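PDB 2UVF: exopolygalacturonase from Yersinia enterocolitica, which probably hydrolyses pectin-derived polygalacturonate from the chain end as a family 28 glycoside hydrolase, and binds digalacturonic acid in a pocket of its beta-helix. Local coordinates for residues N479-N484 with D521-N526. Numbering follows the deposited sequence.
Sequences NVTFRN and DFTLKN
Phe522 CG stands beside the backbone N (chi1 -89°), and this brings one face of the ring against Val480. Val480 CB lies 3.8 Å from the centroid of the Phe522 ring, almost on the ring normal, in a CH-pi contact. The two strands, 480-483 and 521-525, are neighbouring rungs of the parallel beta-helix of this family. They run in register and almost parallel. Next along the buried face, Phe482 CG is anti to its N (chi1 -175°), and CD2 of its ring meets Leu524 CD1 at 3.5 Å. Leu465 of another strand touches both phenylalanines. Backbone bonds alternate between the rungs; the shortest runs from Phe482 N to Thr523 O (2.8 Å). On the other face Thr481 and Thr523 lie side by side, pointing the same way. Arg483 and Lys525 follow, but their charged ends diverge: Arg483 NE pairs with Glu454 and Lys525 NZ with Glu61. At the corner Asn484 and Asn526 form a step of an asparagine ladder, their amides nearly coplanar, 16° apart. Asn526 OD1 continues the ladder to Asn558 ND2. Asn526 ND2 donates one of its hydrogens to Asn484 OD1 at 3.0 Å, with the acceptor in the amide plane of Asn526.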
loop_
_atom_site.group_PDB
_atom_site.type_symbol
_atom_site.label_atom_id
_atom_site.label_comp_id
_atom_site.label_asym_id
_atom_site.label_seq_id
_atom_site.Cartn_x
_atom_site.Cartn_y
_atom_site.Cartn_z
ATOM N N ASN A 479 -9.660 -13.669 -7.242
ATOM C CA ASN A 479 -8.601 -13.407 -8.212
ATOM C C ASN A 479 -7.439 -12.567 -7.645
ATOM O O ASN A 479 -7.117 -11.493 -8.143
ATOM C CB ASN A 479 -9.171 -12.849 -9.514
ATOM C CG ASN A 479 -8.132 -12.775 -10.601
ATOM O OD1 ASN A 479 -7.200 -13.590 -10.638
ATOM N ND2 ASN A 479 -8.255 -11.780 -11.478
ATOM N N VAL A 480 -6.834 -13.096 -6.584
ATOM C CA VAL A 480 -5.689 -12.485 -5.905
ATOM C C VAL A 480 -4.466 -13.378 -6.166
ATOM O O VAL A 480 -4.506 -14.578 -5.886
ATOM C CB VAL A 480 -5.964 -12.334 -4.366
ATOM C CG1 VAL A 480 -4.685 -12.062 -3.597
ATOM C CG2 VAL A 480 -7.006 -11.236 -4.081
ATOM N N THR A 481 -3.412 -12.791 -6.742
ATOM C CA THR A 481 -2.170 -13.507 -7.062
ATOM C C THR A 481 -1.017 -12.934 -6.262
ATOM O O THR A 481 -0.801 -11.725 -6.244
ATOM C CB THR A 481 -1.818 -13.497 -8.595
ATOM O OG1 THR A 481 -2.821 -14.209 -9.321
ATOM C CG2 THR A 481 -0.474 -14.179 -8.870
ATOM N N PHE A 482 -0.271 -13.820 -5.618
ATOM C CA PHE A 482 0.864 -13.437 -4.804
ATOM C C PHE A 482 2.045 -14.289 -5.254
ATOM O O PHE A 482 2.155 -15.451 -4.897
ATOM C CB PHE A 482 0.526 -13.666 -3.324
ATOM C CG PHE A 482 1.581 -13.194 -2.371
ATOM C CD1 PHE A 482 1.484 -11.932 -1.777
ATOM C CD2 PHE A 482 2.665 -14.007 -2.051
ATOM C CE1 PHE A 482 2.442 -11.510 -0.878
ATOM C CE2 PHE A 482 3.613 -13.581 -1.157
ATOM C CZ PHE A 482 3.504 -12.327 -0.571
ATOM N N ARG A 483 2.935 -13.690 -6.041
ATOM C CA ARG A 483 3.957 -14.462 -6.753
ATOM C C ARG A 483 5.306 -13.756 -6.864
ATOM O O ARG A 483 5.385 -12.548 -6.749
ATOM C CB ARG A 483 3.448 -14.855 -8.160
ATOM C CG ARG A 483 3.322 -13.718 -9.134
ATOM C CD ARG A 483 3.092 -14.242 -10.524
ATOM N NE ARG A 483 3.095 -13.193 -11.534
ATOM C CZ ARG A 483 2.417 -13.248 -12.685
ATOM N NH1 ARG A 483 1.649 -14.300 -12.968
ATOM N NH2 ARG A 483 2.487 -12.240 -13.539
ATOM N N ASN A 484 6.360 -14.526 -7.128
ATOM C CA ASN A 484 7.662 -13.941 -7.393
ATOM C C ASN A 484 8.046 -12.944 -6.305
ATOM O O ASN A 484 8.493 -11.841 -6.580
ATOM C CB ASN A 484 7.676 -13.278 -8.758
ATOM C CG ASN A 484 7.483 -14.262 -9.878
ATOM O OD1 ASN A 484 7.713 -15.461 -9.712
ATOM N ND2 ASN A 484 7.058 -13.762 -11.030
ATOM N N ASP A 521 -10.165 -18.424 -5.491
ATOM C CA ASP A 521 -9.302 -18.097 -6.620
ATOM C C ASP A 521 -8.101 -17.261 -6.125
ATOM O O ASP A 521 -7.921 -16.100 -6.493
ATOM C CB ASP A 521 -10.112 -17.418 -7.741
ATOM C CG ASP A 521 -9.315 -17.209 -9.009
ATOM O OD1 ASP A 521 -8.334 -17.955 -9.238
ATOM O OD2 ASP A 521 -9.671 -16.277 -9.777
ATOM N N PHE A 522 -7.317 -17.883 -5.246
ATOM C CA PHE A 522 -6.070 -17.330 -4.719
ATOM C C PHE A 522 -4.932 -18.186 -5.227
ATOM O O PHE A 522 -4.987 -19.414 -5.181
ATOM C CB PHE A 522 -6.047 -17.347 -3.185
ATOM C CG PHE A 522 -6.627 -16.110 -2.537
ATOM C CD1 PHE A 522 -7.885 -15.623 -2.898
ATOM C CD2 PHE A 522 -5.913 -15.440 -1.535
ATOM C CE1 PHE A 522 -8.409 -14.487 -2.289
ATOM C CE2 PHE A 522 -6.447 -14.297 -0.917
ATOM C CZ PHE A 522 -7.686 -13.829 -1.294
ATOM N N THR A 523 -3.891 -17.511 -5.683
ATOM C CA THR A 523 -2.696 -18.139 -6.205
ATOM C C THR A 523 -1.453 -17.672 -5.442
ATOM O O THR A 523 -1.145 -16.467 -5.388
ATOM C CB THR A 523 -2.554 -17.835 -7.706
ATOM O OG1 THR A 523 -3.679 -18.392 -8.389
ATOM C CG2 THR A 523 -1.269 -18.418 -8.278
ATOM N N LEU A 524 -0.772 -18.653 -4.848
ATOM C CA LEU A 524 0.551 -18.496 -4.269
ATOM C C LEU A 524 1.568 -19.311 -5.091
ATOM O O LEU A 524 1.506 -20.532 -5.126
ATOM C CB LEU A 524 0.545 -18.935 -2.804
ATOM C CG LEU A 524 1.604 -18.325 -1.874
ATOM C CD1 LEU A 524 1.092 -17.044 -1.253
ATOM C CD2 LEU A 524 1.939 -19.328 -0.788
ATOM N N LYS A 525 2.494 -18.609 -5.750
ATOM C CA LYS A 525 3.420 -19.206 -6.716
ATOM C C LYS A 525 4.801 -18.564 -6.627
ATOM O O LYS A 525 4.900 -17.342 -6.468
ATOM C CB LYS A 525 2.888 -19.014 -8.137
ATOM C CG LYS A 525 3.421 -20.030 -9.130
ATOM C CD LYS A 525 2.640 -20.016 -10.450
ATOM C CE LYS A 525 1.145 -20.307 -10.241
ATOM N NZ LYS A 525 0.460 -20.876 -11.461
ATOM N N ASN A 526 5.852 -19.384 -6.732
ATOM C CA ASN A 526 7.242 -18.895 -6.816
ATOM C C ASN A 526 7.586 -17.970 -5.645
ATOM O O ASN A 526 8.000 -16.842 -5.861
ATOM C CB ASN A 526 7.488 -18.134 -8.132
ATOM C CG ASN A 526 7.135 -18.938 -9.380
ATOM O OD1 ASN A 526 7.001 -20.153 -9.342
ATOM N ND2 ASN A 526 6.999 -18.242 -10.501
#